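Local coordinates for dimeric protein of unknown function and ferredoxin-like fold (Bacteroides fragilis, PDB 3FMB) that is of unknown function but forms a dimer of ferredoxin-like subunits and belongs to the stress responsive A/B barrel domain family, at residues A[40-45]-A[64-69]; A[50-55]-A[95-100]. All coordinates share one frame; numbering follows the deposited sequence.

In the fold
Contact 1 uses the first helix of a ferredoxin-like subunit, 35-50, and contact 2 the turn that directly follows it; their centres lie about 16 Å apart. Contact 1 packs the middle of that helix on the end of strand 61-66, at one margin of the four-stranded antiparallel sheet. In contact 2 the turn leaving the same helix leans on helix 95-102. Along the chain the order is 40-45, 50-55, 64-69, 95-100, so the segments of the two contacts alternate. The contacts touch one another: E50 OE2 probably accepts a hydrogen bond from V64 N, and F45 packs on A100. Sheet, first helix and later helix are thereby joined into one layered unit.

Contact 1: residues A[40-45]-A[64-69]; sequences VVMNSF and VGLNMN. With EDO (1,2-ethanediol), chain D.
M42 is the first residue of helix 40-45 to meet the strand, where it lies against L66. Its CB comes 3.9 Å from CD2 of L66, and a bend at chi3 (65°) brings the methyl CE back to 3.9 Å from CB of that leucine. The long, flexible chain of this residue, a selenomethionine in the crystal, can thus follow the leucine from its branch to its root. One residue on, N43 starts away from the strand, but its amide swings back and OD1 lies 3.6 Å from CD1 of L66, a polar group resting on a methyl at the exposed margin.

This is the helix-on-sheet packing of a ferredoxin-like fold: helix and strand run nearly antiparallel, at 157°, with axes 9.3 Å apart, and no hydrogen bond joins them. V64 and L66, two apart on the strand, both direct their side chains to the helix, while G65 between them pairs with A77 of the next strand. I76 on that strand touches M42, F45, V64 and L66.

F45 comes last, buried. Its ring is carried toward V64 because CG lies opposite the backbone N (chi1 -179°), CE2 standing 4.1 Å from CG2 of V64 and the two side chains crossing at roughly a right angle. Beyond the strand, N67 ND2 donates to N69 O (2.8 Å) and to O2 of an ethanediol (3.0 Å), while its OD1 accepts from D115 N of the second subunit.

Contact 2: residues A[50-55]-A[95-100]; sequences EALPAK and PEHVAA
A mainly apolar contact joins the turn that follows helix 35-50 to the start of helix 95-102, and no hydrogen bond crosses it. L52 carries most of it. Its side chain extends (chi2 178°) to set the two methyls on neighbouring residues of the helix. CD2 lies 3.6 Å from both the carbonyl O and CB of E96, whereas CD1 reaches H97, 4.0 Å from its ring atom CD2 and in the plane of the ring, at the edge. The forked end of a leucine suits this place, since one branch can serve each residue.

In the ferredoxin-like fold of this subunit the helices pack on one face of the antiparallel sheet, and here the link from the first helix to strand 61-66 meets the later helix. The turn is short and tight, K55 N bonding to L52 O at 2.8 Å, which brings L52 and K55 to the same neighbour. A100, one helical turn beyond E96, lies on A48 and I49 of helix 35-50, and its small side chain is consistent with close packing there.

H97 is fixed from elsewhere: ND1 bonds to A92 O, its ring meets that of Y91, and a sulfate ion, probably from the crystallisation liquor, lies about 3 Å from its side chain. At the outer rim the aliphatic part of K55 crosses E96 at a slant, CB of K55 4.1 Å from CG of E96. In one of the two conformers modelled for K55, NZ lies 4.4 Å from OE1 of E96, beyond a salt bridge, so any attraction is doubtful.

Contact 1: residues A[40-45]-A[64-69]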
loop_
_atom_site.group_PDB
_atom_site.type_symbol
_atom_site.label_atom_id
_atom_site.label_comp_id
_atom_site.label_asym_id
_atom_site.label_seq_id
_atom_site.Cartn_x
_atom_site.Cartn_y
_atom_site.Cartn_z
ATOM N N VAL A 40 -13.138 -14.236 8.111
ATOM C CA VAL A 40 -14.419 -13.587 8.325
ATOM C C VAL A 40 -14.229 -12.076 8.391
ATOM O O VAL A 40 -14.942 -11.321 7.726
ATOM C CB VAL A 40 -15.127 -14.111 9.617
ATOM C CG1 VAL A 40 -16.297 -13.162 10.067
ATOM C CG2 VAL A 40 -15.592 -15.582 9.407
ATOM N N VAL A 41 -13.268 -11.657 9.195
ATOM C CA VAL A 41 -12.921 -10.248 9.320
ATOM C C VAL A 41 -12.485 -9.618 7.993
ATOM O O VAL A 41 -12.970 -8.549 7.632
ATOM C CB VAL A 41 -11.816 -10.070 10.381
ATOM C CG1 VAL A 41 -11.231 -8.632 10.330
ATOM C CG2 VAL A 41 -12.386 -10.393 11.784
HETATM N N MSE A 42 -11.571 -10.295 7.285
HETATM C CA MSE A 42 -11.080 -9.822 5.979
HETATM C C MSE A 42 -12.207 -9.631 4.971
HETATM O O MSE A 42 -12.318 -8.567 4.355
HETATM C CB MSE A 42 -10.028 -10.799 5.438
HETATM C CG MSE A 42 -8.702 -10.752 6.230
HETATM SE SE MSE A 42 -7.574 -12.247 5.970
HETATM C CE MSE A 42 -7.126 -12.055 4.088
ATOM N N ASN A 43 -13.046 -10.650 4.813
ATOM C CA ASN A 43 -14.200 -10.583 3.914
ATOM C C ASN A 43 -15.175 -9.478 4.344
ATOM O O ASN A 43 -15.604 -8.653 3.524
ATOM C CB ASN A 43 -14.910 -11.948 3.820
ATOM C CG ASN A 43 -14.144 -12.981 2.982
ATOM O OD1 ASN A 43 -13.352 -12.635 2.133
ATOM N ND2 ASN A 43 -14.426 -14.261 3.216
ATOM N N SER A 44 -15.509 -9.425 5.624
ATOM C CA SER A 44 -16.463 -8.429 6.097
ATOM C C SER A 44 -15.972 -6.990 5.856
ATOM O O SER A 44 -16.743 -6.135 5.405
ATOM C CB SER A 44 -16.792 -8.634 7.577
ATOM O OG SER A 44 -17.539 -9.809 7.726
ATOM N N PHE A 45 -14.691 -6.751 6.149
ATOM C CA PHE A 45 -14.030 -5.456 5.933
ATOM C C PHE A 45 -14.032 -5.079 4.460
ATOM O O PHE A 45 -14.417 -3.992 4.124
ATOM C CB PHE A 45 -12.599 -5.506 6.435
ATOM C CG PHE A 45 -11.855 -4.210 6.270
ATOM C CD1 PHE A 45 -12.172 -3.109 7.073
ATOM C CD2 PHE A 45 -10.872 -4.062 5.307
ATOM C CE1 PHE A 45 -11.486 -1.910 6.939
ATOM C CE2 PHE A 45 -10.181 -2.831 5.181
ATOM C CZ PHE A 45 -10.521 -1.779 6.011
ATOM N N VAL A 64 -10.404 -2.947 -1.844
ATOM C CA VAL A 64 -9.699 -3.712 -0.811
ATOM C C VAL A 64 -9.170 -4.998 -1.440
ATOM O O VAL A 64 -9.930 -5.736 -2.069
ATOM C CB VAL A 64 -10.606 -4.008 0.400
ATOM C CG1 VAL A 64 -9.948 -5.030 1.342
ATOM C CG2 VAL A 64 -10.932 -2.672 1.114
ATOM N N GLY A 65 -7.881 -5.232 -1.242
ATOM C CA GLY A 65 -7.206 -6.426 -1.711
ATOM C C GLY A 65 -6.848 -7.325 -0.548
ATOM O O GLY A 65 -6.349 -6.889 0.463
ATOM N N LEU A 66 -7.142 -8.607 -0.701
ATOM C CA LEU A 66 -6.782 -9.608 0.305
ATOM C C LEU A 66 -5.551 -10.392 -0.181
ATOM O O LEU A 66 -5.512 -10.866 -1.322
ATOM C CB LEU A 66 -8.000 -10.525 0.581
ATOM C CG LEU A 66 -9.290 -9.851 1.070
ATOM C CD1 LEU A 66 -10.310 -10.924 1.440
ATOM C CD2 LEU A 66 -8.922 -8.894 2.244
ATOM N N ASN A 67 -4.504 -10.450 0.655
ATOM C CA ASN A 67 -3.260 -11.021 0.254
ATOM C C ASN A 67 -3.354 -12.461 -0.246
ATOM O O ASN A 67 -3.958 -13.315 0.402
ATOM C CB ASN A 67 -2.278 -10.980 1.408
ATOM C CG ASN A 67 -0.948 -11.550 1.027
ATOM O OD1 ASN A 67 -0.340 -11.122 0.047
ATOM N ND2 ASN A 67 -0.518 -12.568 1.757
HETATM N N MSE A 68 -2.713 -12.727 -1.372
HETATM C CA MSE A 68 -2.690 -14.081 -1.949
HETATM C C MSE A 68 -1.276 -14.611 -2.166
HETATM O O MSE A 68 -1.084 -15.586 -2.910
HETATM C CB MSE A 68 -3.515 -14.145 -3.239
HETATM C CG MSE A 68 -3.368 -13.000 -4.187
HETATM SE SE MSE A 68 -1.690 -12.807 -5.074
HETATM C CE MSE A 68 -1.956 -14.048 -6.580
ATOM N N ASN A 69 -0.290 -13.921 -1.581
ATOM C CA ASN A 69 1.084 -14.377 -1.516
ATOM C C ASN A 69 1.469 -14.911 -0.116
ATOM O O ASN A 69 1.612 -14.184 0.837
ATOM C CB ASN A 69 2.023 -13.268 -1.951
ATOM C CG ASN A 69 3.457 -13.736 -2.117
ATOM O OD1 ASN A 69 3.829 -14.857 -1.724
ATOM N ND2 ASN A 69 4.270 -12.893 -2.723
HETATM C C1 EDO D . -0.470 -14.424 5.475
HETATM O O1 EDO D . 0.285 -14.801 4.333
HETATM C C2 EDO D . -1.015 -13.010 5.268
HETATM O O2 EDO D . -2.020 -12.971 4.270
#

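Contact 2: residues A[50-55]-A[95-100]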
loop_
_atom_site.group_PDB
_atom_site.type_symbol
_atom_site.label_atom_id
_atom_site.label_comp_id
_atom_site.label_asym_id
_atom_site.label_seq_id
_atom_site.Cartn_x
_atom_site.Cartn_y
_atom_site.Cartn_z
ATOM N N GLU A 50 -15.963 -1.499 0.305
ATOM C CA GLU A 50 -16.357 -1.409 -1.080
ATOM C C GLU A 50 -17.802 -0.868 -1.265
ATOM O O GLU A 50 -18.116 -0.366 -2.326
ATOM C CB GLU A 50 -16.048 -2.740 -1.794
ATOM C CG GLU A 50 -14.501 -2.914 -1.891
ATOM C CD GLU A 50 -14.010 -4.136 -2.672
ATOM O OE1 GLU A 50 -14.822 -5.040 -2.915
ATOM O OE2 GLU A 50 -12.802 -4.180 -3.056
ATOM N N ALA A 51 -18.613 -0.882 -0.204
ATOM C CA ALA A 51 -19.947 -0.277 -0.189
ATOM C C ALA A 51 -19.941 1.236 0.085
ATOM O O ALA A 51 -20.974 1.893 -0.048
ATOM C CB ALA A 51 -20.847 -0.969 0.826
ATOM N N LEU A 52 -18.795 1.800 0.437
ATOM C CA LEU A 52 -18.733 3.202 0.860
ATOM C C LEU A 52 -18.911 4.241 -0.238
ATOM O O LEU A 52 -19.461 5.298 0.029
ATOM C CB LEU A 52 -17.413 3.470 1.600
ATOM C CG LEU A 52 -17.175 2.774 2.949
ATOM C CD1 LEU A 52 -15.778 3.143 3.471
ATOM C CD2 LEU A 52 -18.286 3.151 3.939
ATOM N N PRO A 53 -18.433 3.979 -1.468
ATOM C CA PRO A 53 -18.630 5.058 -2.475
ATOM C C PRO A 53 -20.062 5.578 -2.640
ATOM O O PRO A 53 -20.249 6.768 -2.903
ATOM C CB PRO A 53 -18.061 4.444 -3.769
ATOM C CG PRO A 53 -17.077 3.410 -3.292
ATOM C CD PRO A 53 -17.658 2.848 -2.025
ATOM N N ALA A 54 -21.069 4.731 -2.447
ATOM C CA ALA A 54 -22.469 5.165 -2.517
ATOM C C ALA A 54 -22.891 6.100 -1.369
ATOM O O ALA A 54 -23.860 6.868 -1.509
ATOM C CB ALA A 54 -23.382 3.965 -2.555
ATOM N N LYS A 55 -22.182 6.008 -0.250
ATOM C CA LYS A 55 -22.432 6.818 0.935
ATOM C C LYS A 55 -21.509 8.043 0.989
ATOM O O LYS A 55 -21.919 9.102 1.435
ATOM C CB LYS A 55 -22.221 5.974 2.198
ATOM C CG LYS A 55 -23.175 4.779 2.366
ATOM C CD LYS A 55 -24.638 5.202 2.224
ATOM C CE LYS A 55 -25.614 4.182 2.805
ATOM N NZ LYS A 55 -26.107 4.577 4.157
ATOM N N PRO A 95 -18.996 8.408 9.499
ATOM C CA PRO A 95 -19.544 7.333 10.319
ATOM C C PRO A 95 -19.567 5.962 9.650
ATOM O O PRO A 95 -19.332 4.939 10.310
ATOM C CB PRO A 95 -20.968 7.818 10.611
ATOM C CG PRO A 95 -20.861 9.282 10.579
ATOM C CD PRO A 95 -19.933 9.558 9.458
ATOM N N GLU A 96 -19.839 5.945 8.349
ATOM C CA GLU A 96 -19.894 4.707 7.579
ATOM C C GLU A 96 -18.498 4.091 7.459
ATOM O O GLU A 96 -18.337 2.873 7.506
ATOM C CB GLU A 96 -20.483 4.991 6.190
ATOM C CG GLU A 96 -21.891 5.557 6.235
ATOM C CD GLU A 96 -22.788 4.652 6.952
ATOM O OE1 GLU A 96 -22.694 3.444 6.698
ATOM O OE2 GLU A 96 -23.545 5.123 7.799
ATOM N N HIS A 97 -17.493 4.940 7.284
ATOM C CA HIS A 97 -16.131 4.461 7.274
ATOM C C HIS A 97 -15.672 3.962 8.658
ATOM O O HIS A 97 -15.036 2.893 8.787
ATOM C CB HIS A 97 -15.129 5.508 6.768
ATOM C CG HIS A 97 -13.729 5.017 6.902
ATOM N ND1 HIS A 97 -12.888 5.447 7.904
ATOM C CD2 HIS A 97 -13.099 3.982 6.292
ATOM C CE1 HIS A 97 -11.760 4.761 7.841
ATOM N NE2 HIS A 97 -11.879 3.843 6.899
ATOM N N VAL A 98 -15.993 4.722 9.694
ATOM C CA VAL A 98 -15.646 4.312 11.057
ATOM C C VAL A 98 -16.220 2.935 11.370
ATOM O O VAL A 98 -15.509 2.075 11.938
ATOM C CB VAL A 98 -16.103 5.357 12.097
ATOM C CG1 VAL A 98 -15.972 4.825 13.533
ATOM C CG2 VAL A 98 -15.300 6.690 11.946
ATOM N N ALA A 99 -17.488 2.701 11.006
ATOM C CA ALA A 99 -18.098 1.364 11.203
ATOM C C ALA A 99 -17.311 0.272 10.471
ATOM O O ALA A 99 -17.088 -0.815 11.031
ATOM C CB ALA A 99 -19.557 1.347 10.765
ATOM N N ALA A 100 -16.910 0.539 9.223
ATOM C CA ALA A 100 -16.113 -0.420 8.435
ATOM C C ALA A 100 -14.797 -0.734 9.159
ATOM O O ALA A 100 -14.399 -1.905 9.309
ATOM C CB ALA A 100 -15.831 0.133 7.034
#